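Local atomic coordinates of pyruvate kinase (PDB entry 6QXL), a protein that probably catalyses the last step of glycolysis, moving the phosphate of phosphoenolpyruvate to ADP to give pyruvate and ATP. Residues V3-I8 and G338-P343; V246-L251 and V299-N304; E286-I289 and M293-R296; V313-E318 and K330-V335. One frame throughout, in Å; residues are numbered along the deposited sequence.

Contact 1 (V3-I8 and G338-P343)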
# COMPACT_ATOMS: atom_id res chain seq x y z
N VAL A 3 -29.57 4.17 -9.90
CA VAL A 3 -29.54 4.84 -11.17
C VAL A 3 -28.19 4.64 -11.84
O VAL A 3 -27.14 4.79 -11.23
CB VAL A 3 -29.89 6.34 -11.02
CG1 VAL A 3 -29.25 7.07 -9.82
CG2 VAL A 3 -29.68 7.16 -12.29
N ARG A 4 -28.23 4.25 -13.11
CA ARG A 4 -27.01 4.01 -13.88
C ARG A 4 -26.17 5.28 -13.93
O ARG A 4 -26.69 6.37 -14.10
CB ARG A 4 -27.36 3.57 -15.30
CG ARG A 4 -26.22 3.68 -16.32
CD ARG A 4 -26.63 3.02 -17.62
NE ARG A 4 -27.85 3.59 -18.17
CZ ARG A 4 -27.92 4.65 -18.96
NH1 ARG A 4 -26.83 5.31 -19.35
NH2 ARG A 4 -29.11 5.06 -19.40
N ARG A 5 -24.87 5.12 -13.78
CA ARG A 5 -23.92 6.21 -13.81
C ARG A 5 -23.16 6.33 -15.11
O ARG A 5 -22.84 7.44 -15.54
CB ARG A 5 -22.92 6.06 -12.67
CG ARG A 5 -23.57 6.06 -11.27
CD ARG A 5 -22.50 5.75 -10.20
NE ARG A 5 -21.53 6.83 -10.00
CZ ARG A 5 -21.76 7.95 -9.32
NH1 ARG A 5 -22.94 8.18 -8.77
NH2 ARG A 5 -20.81 8.86 -9.19
N THR A 6 -22.84 5.21 -15.74
CA THR A 6 -22.09 5.24 -17.00
C THR A 6 -23.03 5.69 -18.11
O THR A 6 -24.19 5.26 -18.15
CB THR A 6 -21.48 3.86 -17.30
OG1 THR A 6 -20.69 3.44 -16.18
CG2 THR A 6 -20.61 3.92 -18.54
N LYS A 7 -22.54 6.55 -18.99
CA LYS A 7 -23.40 7.17 -19.99
C LYS A 7 -23.32 6.43 -21.31
O LYS A 7 -22.32 5.79 -21.61
CB LYS A 7 -23.05 8.64 -20.16
CG LYS A 7 -23.12 9.44 -18.87
CD LYS A 7 -24.51 9.39 -18.20
CE LYS A 7 -24.58 10.27 -16.95
NZ LYS A 7 -24.34 11.71 -17.27
N ILE A 8 -24.40 6.51 -22.08
CA ILE A 8 -24.54 5.77 -23.34
C ILE A 8 -24.61 6.73 -24.52
O ILE A 8 -25.48 7.58 -24.58
CB ILE A 8 -25.79 4.89 -23.33
CG1 ILE A 8 -25.63 3.78 -22.27
CG2 ILE A 8 -26.02 4.30 -24.72
CD1 ILE A 8 -26.87 2.91 -22.03
N GLY A 338 -25.09 -3.33 -13.68
CA GLY A 338 -24.55 -4.49 -12.97
C GLY A 338 -23.09 -4.27 -12.59
O GLY A 338 -22.71 -4.50 -11.45
N ALA A 339 -22.29 -3.79 -13.54
CA ALA A 339 -20.90 -3.56 -13.28
C ALA A 339 -20.67 -2.48 -12.22
O ALA A 339 -19.66 -2.52 -11.50
CB ALA A 339 -20.19 -3.20 -14.57
N GLU A 340 -21.59 -1.52 -12.13
CA GLU A 340 -21.45 -0.44 -11.15
C GLU A 340 -21.63 -0.89 -9.69
O GLU A 340 -21.21 -0.17 -8.79
CB GLU A 340 -22.39 0.72 -11.50
CG GLU A 340 -21.89 1.56 -12.67
CD GLU A 340 -22.97 2.34 -13.42
OE1 GLU A 340 -24.09 2.56 -12.87
OE2 GLU A 340 -22.69 2.73 -14.58
N LYS A 341 -22.23 -2.06 -9.47
CA LYS A 341 -22.32 -2.62 -8.12
C LYS A 341 -20.99 -3.15 -7.58
O LYS A 341 -20.84 -3.31 -6.38
CB LYS A 341 -23.35 -3.74 -8.06
CG LYS A 341 -24.75 -3.34 -8.51
CD LYS A 341 -25.78 -4.41 -8.16
CE LYS A 341 -25.55 -5.77 -8.85
NZ LYS A 341 -26.54 -6.73 -8.33
N HIS A 342 -20.02 -3.41 -8.45
CA HIS A 342 -18.71 -3.90 -8.02
C HIS A 342 -18.08 -2.94 -6.99
O HIS A 342 -18.24 -1.72 -7.10
CB HIS A 342 -17.78 -4.05 -9.23
CG HIS A 342 -16.70 -5.08 -9.06
ND1 HIS A 342 -15.40 -4.75 -8.73
CD2 HIS A 342 -16.72 -6.43 -9.19
CE1 HIS A 342 -14.67 -5.86 -8.66
NE2 HIS A 342 -15.45 -6.88 -8.92
N PRO A 343 -17.38 -3.49 -5.99
CA PRO A 343 -16.70 -2.63 -5.00
C PRO A 343 -15.66 -1.64 -5.54
O PRO A 343 -15.53 -0.55 -4.99
CB PRO A 343 -16.04 -3.64 -4.05
CG PRO A 343 -16.90 -4.85 -4.15
CD PRO A 343 -17.33 -4.91 -5.58
O HOH W 1 -25.40 2.21 -10.55

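Contact 2 (V246-L251 and V299-N304). With MG (magnesium ion), chain N.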
# COMPACT_ATOMS: atom_id res chain seq x y z
N VAL A 246 -11.89 6.39 -27.27
CA VAL A 246 -11.10 5.23 -27.61
C VAL A 246 -11.74 4.60 -28.83
O VAL A 246 -12.72 3.86 -28.73
CB VAL A 246 -10.99 4.23 -26.44
CG1 VAL A 246 -10.02 3.11 -26.78
CG2 VAL A 246 -10.52 4.93 -25.18
N ALA A 247 -11.20 4.94 -29.99
CA ALA A 247 -11.83 4.59 -31.26
C ALA A 247 -11.22 3.28 -31.76
O ALA A 247 -10.29 3.27 -32.58
CB ALA A 247 -11.62 5.70 -32.27
N ARG A 248 -11.77 2.18 -31.28
CA ARG A 248 -11.04 0.92 -31.37
C ARG A 248 -11.01 0.33 -32.76
O ARG A 248 -10.12 -0.47 -33.04
CB ARG A 248 -11.58 -0.09 -30.36
CG ARG A 248 -11.44 0.42 -28.95
CD ARG A 248 -11.92 -0.58 -27.92
NE ARG A 248 -13.24 -1.08 -28.23
CZ ARG A 248 -13.87 -1.99 -27.47
NH1 ARG A 248 -13.31 -2.45 -26.36
NH2 ARG A 248 -15.08 -2.42 -27.82
N GLY A 249 -11.96 0.71 -33.61
CA GLY A 249 -11.96 0.27 -35.01
C GLY A 249 -10.69 0.71 -35.73
O GLY A 249 -9.82 -0.09 -36.05
N ASP A 250 -10.55 2.00 -35.96
CA ASP A 250 -9.39 2.49 -36.67
C ASP A 250 -8.10 2.30 -35.86
O ASP A 250 -7.06 1.97 -36.45
CB ASP A 250 -9.55 3.95 -37.09
CG ASP A 250 -10.46 4.11 -38.29
OD1 ASP A 250 -10.18 3.45 -39.31
OD2 ASP A 250 -11.42 4.93 -38.22
N LEU A 251 -8.17 2.45 -34.54
CA LEU A 251 -6.98 2.29 -33.72
C LEU A 251 -6.43 0.88 -33.81
O LEU A 251 -5.22 0.68 -33.91
CB LEU A 251 -7.27 2.66 -32.26
CG LEU A 251 -6.06 2.65 -31.31
CD1 LEU A 251 -4.99 3.66 -31.66
CD2 LEU A 251 -6.57 2.91 -29.91
N VAL A 299 -21.08 -8.58 -23.39
CA VAL A 299 -21.37 -8.21 -22.02
C VAL A 299 -20.08 -7.92 -21.26
O VAL A 299 -19.97 -6.90 -20.58
CB VAL A 299 -22.18 -9.31 -21.30
CG1 VAL A 299 -22.25 -9.04 -19.81
CG2 VAL A 299 -23.60 -9.37 -21.87
N SER A 300 -19.10 -8.80 -21.40
CA SER A 300 -17.83 -8.63 -20.72
C SER A 300 -17.10 -7.36 -21.17
O SER A 300 -16.52 -6.66 -20.35
CB SER A 300 -16.93 -9.86 -20.99
OG SER A 300 -15.66 -9.72 -20.39
N ASP A 301 -17.15 -7.07 -22.46
CA ASP A 301 -16.45 -5.91 -23.01
C ASP A 301 -16.99 -4.62 -22.38
O ASP A 301 -16.22 -3.77 -21.92
CB ASP A 301 -16.62 -5.88 -24.53
CG ASP A 301 -15.91 -4.70 -25.18
OD1 ASP A 301 -14.77 -4.38 -24.80
OD2 ASP A 301 -16.50 -4.12 -26.12
N VAL A 302 -18.31 -4.51 -22.32
CA VAL A 302 -18.94 -3.33 -21.80
C VAL A 302 -18.65 -3.21 -20.30
O VAL A 302 -18.25 -2.16 -19.81
CB VAL A 302 -20.45 -3.34 -22.09
CG1 VAL A 302 -21.14 -2.18 -21.38
CG2 VAL A 302 -20.71 -3.25 -23.60
N ALA A 303 -18.86 -4.30 -19.59
CA ALA A 303 -18.65 -4.30 -18.15
C ALA A 303 -17.22 -3.93 -17.80
O ALA A 303 -16.97 -3.17 -16.87
CB ALA A 303 -19.00 -5.65 -17.57
N ASN A 304 -16.27 -4.45 -18.55
CA ASN A 304 -14.88 -4.13 -18.27
C ASN A 304 -14.57 -2.69 -18.55
O ASN A 304 -13.76 -2.11 -17.85
CB ASN A 304 -13.91 -5.08 -18.99
CG ASN A 304 -13.67 -6.35 -18.20
OD1 ASN A 304 -13.03 -6.31 -17.16
ND2 ASN A 304 -14.20 -7.46 -18.65
MG MG N . -12.88 5.64 -36.65
O HOH W 2 -14.16 4.21 -38.38

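Contact 3 (E286-I289 and M293-R296)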
# COMPACT_ATOMS: atom_id res chain seq x y z
N GLU A 286 -21.69 -5.73 -31.24
CA GLU A 286 -21.87 -5.92 -32.68
C GLU A 286 -22.89 -7.01 -33.06
O GLU A 286 -23.68 -6.84 -33.98
CB GLU A 286 -20.52 -6.25 -33.34
CG GLU A 286 -20.49 -6.05 -34.85
CD GLU A 286 -20.30 -4.60 -35.28
OE1 GLU A 286 -20.54 -3.66 -34.47
OE2 GLU A 286 -19.93 -4.36 -36.45
N SER A 287 -22.93 -8.10 -32.31
CA SER A 287 -23.84 -9.17 -32.65
C SER A 287 -25.30 -8.71 -32.65
O SER A 287 -26.15 -9.31 -33.30
CB SER A 287 -23.67 -10.38 -31.73
OG SER A 287 -24.40 -10.20 -30.53
N MET A 288 -25.59 -7.64 -31.92
CA MET A 288 -26.96 -7.10 -31.84
C MET A 288 -27.42 -6.36 -33.08
O MET A 288 -28.56 -5.96 -33.17
CB MET A 288 -27.13 -6.23 -30.60
CG MET A 288 -26.98 -7.03 -29.29
SD MET A 288 -27.67 -6.21 -27.85
CE MET A 288 -29.41 -6.41 -28.18
N ILE A 289 -26.53 -6.16 -34.05
CA ILE A 289 -26.98 -5.79 -35.37
C ILE A 289 -28.04 -6.76 -35.89
O ILE A 289 -29.03 -6.32 -36.49
CB ILE A 289 -25.81 -5.70 -36.33
CG1 ILE A 289 -24.99 -4.45 -35.99
CG2 ILE A 289 -26.30 -5.62 -37.77
CD1 ILE A 289 -23.56 -4.52 -36.49
N MET A 293 -30.19 -10.13 -28.48
CA MET A 293 -29.40 -10.23 -27.25
C MET A 293 -27.91 -10.24 -27.56
O MET A 293 -27.50 -10.74 -28.60
CB MET A 293 -29.76 -11.48 -26.47
CG MET A 293 -29.84 -12.76 -27.24
SD MET A 293 -30.61 -13.99 -26.16
CE MET A 293 -32.04 -13.30 -25.24
N PRO A 294 -27.09 -9.72 -26.65
CA PRO A 294 -25.66 -9.73 -26.85
C PRO A 294 -25.00 -11.06 -26.49
O PRO A 294 -25.55 -11.85 -25.76
CB PRO A 294 -25.20 -8.61 -25.91
CG PRO A 294 -26.11 -8.76 -24.73
CD PRO A 294 -27.42 -9.15 -25.33
N THR A 295 -23.81 -11.26 -26.99
CA THR A 295 -22.93 -12.37 -26.64
C THR A 295 -22.32 -12.13 -25.24
O THR A 295 -22.27 -10.99 -24.75
CB THR A 295 -21.73 -12.22 -27.78
OG1 THR A 295 -22.25 -12.46 -29.11
CG2 THR A 295 -20.54 -13.09 -27.64
N ARG A 296 -21.80 -13.19 -24.62
CA ARG A 296 -21.11 -13.04 -23.36
C ARG A 296 -19.85 -12.19 -23.50
O ARG A 296 -19.48 -11.45 -22.60
CB ARG A 296 -20.74 -14.40 -22.77
CG ARG A 296 -21.90 -15.35 -22.52
CD ARG A 296 -22.76 -14.83 -21.42
NE ARG A 296 -23.77 -15.83 -21.05
CZ ARG A 296 -25.04 -15.76 -21.40
NH1 ARG A 296 -25.88 -16.72 -21.02
NH2 ARG A 296 -25.51 -14.71 -22.08

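Contact 4 (V313-E318 and K330-V335)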
# COMPACT_ATOMS: atom_id res chain seq x y z
N VAL A 313 -19.99 4.61 -22.89
CA VAL A 313 -19.83 3.55 -23.86
C VAL A 313 -20.70 3.91 -25.05
O VAL A 313 -21.73 4.57 -24.89
CB VAL A 313 -20.23 2.20 -23.27
CG1 VAL A 313 -19.17 1.74 -22.29
CG2 VAL A 313 -21.57 2.27 -22.58
N MET A 314 -20.28 3.49 -26.23
CA MET A 314 -20.89 3.93 -27.49
C MET A 314 -21.43 2.74 -28.29
O MET A 314 -20.90 1.62 -28.24
CB MET A 314 -19.88 4.70 -28.32
CG MET A 314 -20.44 5.44 -29.52
SD MET A 314 -19.28 6.69 -30.14
CE MET A 314 -18.77 5.93 -31.69
N LEU A 315 -22.50 3.02 -29.04
CA LEU A 315 -23.02 2.12 -30.06
C LEU A 315 -22.87 2.81 -31.41
O LEU A 315 -23.11 4.02 -31.53
CB LEU A 315 -24.50 1.85 -29.83
CG LEU A 315 -24.84 1.10 -28.54
CD1 LEU A 315 -26.35 1.06 -28.31
CD2 LEU A 315 -24.26 -0.29 -28.58
N SER A 316 -22.48 2.05 -32.45
CA SER A 316 -22.43 2.64 -33.80
C SER A 316 -23.44 2.02 -34.76
O SER A 316 -24.51 2.59 -34.96
CB SER A 316 -21.04 2.57 -34.35
OG SER A 316 -20.19 3.29 -33.51
N ALA A 317 -23.16 0.85 -35.31
CA ALA A 317 -24.08 0.25 -36.24
C ALA A 317 -25.21 -0.38 -35.45
O ALA A 317 -26.33 -0.47 -35.96
CB ALA A 317 -23.42 -0.80 -37.11
N GLU A 318 -24.95 -0.80 -34.22
CA GLU A 318 -25.96 -1.45 -33.40
C GLU A 318 -27.21 -0.56 -33.30
O GLU A 318 -28.33 -1.06 -33.41
CB GLU A 318 -25.43 -1.75 -32.00
CG GLU A 318 -24.14 -2.60 -31.92
CD GLU A 318 -22.85 -1.76 -31.81
OE1 GLU A 318 -21.99 -2.08 -30.97
OE2 GLU A 318 -22.71 -0.79 -32.59
N LYS A 330 -31.03 -0.86 -24.32
CA LYS A 330 -31.52 -1.47 -23.08
C LYS A 330 -30.49 -2.44 -22.49
O LYS A 330 -30.22 -2.40 -21.29
CB LYS A 330 -32.85 -2.18 -23.29
CG LYS A 330 -34.01 -1.24 -23.50
CD LYS A 330 -35.35 -1.95 -23.39
CE LYS A 330 -36.51 -1.02 -23.76
NZ LYS A 330 -37.74 -1.78 -24.13
N ALA A 331 -29.92 -3.28 -23.34
CA ALA A 331 -28.95 -4.28 -22.88
C ALA A 331 -27.70 -3.59 -22.32
O ALA A 331 -27.23 -3.92 -21.23
CB ALA A 331 -28.59 -5.23 -23.99
N MET A 332 -27.19 -2.63 -23.07
CA MET A 332 -26.02 -1.90 -22.65
C MET A 332 -26.25 -1.23 -21.30
O MET A 332 -25.41 -1.33 -20.39
CB MET A 332 -25.65 -0.89 -23.73
CG MET A 332 -24.45 -0.05 -23.44
SD MET A 332 -23.86 0.79 -24.90
CE MET A 332 -22.57 -0.35 -25.43
N ALA A 333 -27.41 -0.61 -21.14
CA ALA A 333 -27.75 0.06 -19.88
C ALA A 333 -27.80 -0.93 -18.70
O ALA A 333 -27.37 -0.60 -17.60
CB ALA A 333 -29.07 0.80 -20.01
N ARG A 334 -28.31 -2.12 -18.95
CA ARG A 334 -28.45 -3.12 -17.90
C ARG A 334 -27.06 -3.62 -17.46
O ARG A 334 -26.80 -3.82 -16.27
CB ARG A 334 -29.29 -4.27 -18.42
CG ARG A 334 -30.09 -5.02 -17.33
CD ARG A 334 -30.26 -6.54 -17.61
NE ARG A 334 -30.57 -6.82 -19.03
CZ ARG A 334 -29.81 -7.49 -19.91
NH1 ARG A 334 -28.64 -8.03 -19.56
NH2 ARG A 334 -30.22 -7.59 -21.19
N VAL A 335 -26.15 -3.79 -18.42
CA VAL A 335 -24.83 -4.28 -18.11
C VAL A 335 -24.06 -3.23 -17.31
O VAL A 335 -23.34 -3.58 -16.36
CB VAL A 335 -24.09 -4.69 -19.39
CG1 VAL A 335 -22.63 -5.07 -19.09
CG2 VAL A 335 -24.79 -5.86 -20.04

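Contact 1 (V3-I8 and G338-P343)
Arg5 and Glu340 bring the two backbones nearest, with their CA atoms 7.6 Å apart, where the extended residues leading into strand 7-11 pass the C-terminal part of helix 325-340. The gap is bridged by one side chain. Glu340 stretches out beyond CG and lays its carboxylate against three successive donors of the N-terminal residues. Arg5 N gives its hydrogen to Glu340 OE1 at 2.8 Å and 162°, reaching that oxygen on the syn side but well out of the carboxylate plane. Thr6 N comes to Glu340 OE2 from above the plane, 2.7 Å away and at 151°. The hydroxyl of Thr6 takes the same oxygen on its anti side, close to the plane, with OG1 2.7 Å from Glu340 OE2. A chi1 of -55° turns OG1 to the side of its own backbone N, and this lets amide and hydroxyl grip OE2 together. A water hydrogen-bonds to Glu340 OE1 at 2.7 Å and also donates to Val3 O, which carries the network back to Val3.

Arg4 leads its guanidinium away from the glutamate. Its NH1 bonds back to Thr6 O at 2.9 Å and also forms a salt bridge with Asp31, while Ile8 CD1 sits over the centre of one guanidinium face. Arg419 and Val306 pack against Glu340.

With two peptide N-H groups, a hydroxyl and a water directed at it, the carboxylate is held against rotation and its negative charge is probably well stabilised. The chain's N-terminal end is thus tied by polar bonds to the C-terminal side of the last barrel helix.

Contact 2 (V246-L251 and V299-N304)
Arg248 and Asp301 reach out to each other and meet end-on, guanidinium and carboxylate only 10° from coplanar. Two bonds run side by side in this common plane: Arg248 NH1 to Asp301 OD1 at 2.9 Å, almost straight at 178°, and Arg248 NH2 to Asp301 OD2 at 2.8 Å and 172°. Each oxygen uses its syn lone pair, the classic bidentate salt bridge. A chi1 of -180° carries the Asp301 carboxylate out from helix 296-307 to the arginine.

The pair is buried, and the guanidinium is fully used: NE bonds to Ala281 O, NH2 also to Thr282 O, and NH1 also to Gln264. Asp301 OD1 has a further partner in Ser300 OG of a neighbouring subunit, which links the bridge to the dimer contact. Arg248 opens helix 248-255. Two residues on, Asp250 OD2 binds magnesium at 2.3 Å, alongside Glu223, and the backbone N atoms of Gly249 and Asp250 bond to the bound malonate. The salt bridge therefore fixes the start of a short helix at the C-terminal end of strand 243-247, the place where TIM-barrel enzymes such as pyruvate kinase build their active site.

Contact 3 (E286-I289 and M293-R296)
The peptide joining Met293 to Pro294 is the flat group here, and the side chain of Met288 lies along one of its faces. Three successive atoms of the methionine stand almost directly over it: CG is 3.8 Å from Met293 C, SD is 3.8 Å from Pro294 N, and CE is 3.9 Å from Met293 CA. The bend at chi3, 73°, swings CE over the Met293 side of the peptide. The proline ring runs beside the methionine and points the same way, with Met288 SD 3.9 Å from Pro294 CD. Met288 also touches Ala328 and Ala331 of helix 325-340, while Pro294 rests on Val299 of helix 296-307.

Ser287 works from the side of the peptide oxygen, its OG 3.7 Å from Met293 O. Its hydroxyl also nears that of Thr295, Ser287 OG lying 3.4 Å from Thr295 OG1. The firmer partner of Ser287 OG is Glu298, whose OE1 also receives the backbone N of Thr295. Since Thr295 is the N-cap residue of helix 296-307 and Glu298 the third residue of that helix, this is one half of a capping box; the Thr295 side chain makes no capping bond in return.

The chemistry is divided accordingly. The sulfur and its CH2 and CH3 neighbours cover the peptide face, largely by dispersion, whereas Glu298 OE1 takes both Ser287 OG and Thr295 N, tying the loop to the start of helix 296-307. Arg296, the next residue, bonds to Arg248 O and Gly249 O of a neighbouring subunit, and the turn thereby leads directly into the subunit interface.

Contact 4 (V313-E318 and K330-V335)
Met332 carries the whole contact from the helix side, reaching across to Val313 and Leu315 of strand 312-315. The strand and the helix segment run nearly antiparallel, their axes 166° apart in direction and 10.4 Å apart at closest approach. Taken in order, Ala331 comes first and faces the 286-289 loop.

Met332 follows. With CG anti to the backbone N, chi1 180°, its chain runs straight out from the helix to the strand before bending at chi3. The sulfur settles between two strand side chains, SD lying 3.6 Å from Val313 CG2 and 3.8 Å from Leu315 CG. The terminal methyl goes on to Leu315, CE to CD2 3.6 Å, and also touches the backbone of the residue between them, CE to Met314 O 3.8 Å. The strand side chains and the methionine run antiparallel alongside each other, so the meeting is lengthwise. Met314 turns its own side chain the other way, into the barrel, and comes near the bound malonate.

Ala333 packs on Ile8 of the first strand. Arg334 points outward, where it forms a salt bridge with Asp257 of a neighbouring subunit. Val335 then fits against Val302 and Ala303 of helix 296-307. Val302 and Ile8 also pack on Met332, and Leu315 also meets Ala328 one turn earlier in the helix.

This is the packing between sheet and outer helices of a TIM barrel, here in its final beta-alpha unit: alternate strand residues face the helix layer, and the one between them faces the barrel interior.

In the fold
All four contacts belong to the TIM barrel of pyruvate kinase, on its first strand and later elements. Contact 1 joins the N-terminal residues to the C-terminal part of helix 325-340 and spans the other three along the chain. Contact 3 falls within the stretch bounded by contact 2, and contact 4 comes after both. Contacts 1 and 4 share helix 325-340, and their strands 7-11 and 312-315 are neighbours that close the barrel, with Lys7 O probably hydrogen-bonded to Val313 N. Centres lie about 10 to 20 Å apart. Contacts 2 and 4 meet where Val302 and Val299 pack on Met332 and Val335. All four also reach a neighbouring subunit, so barrel closure, magnesium site and subunit interface adjoin.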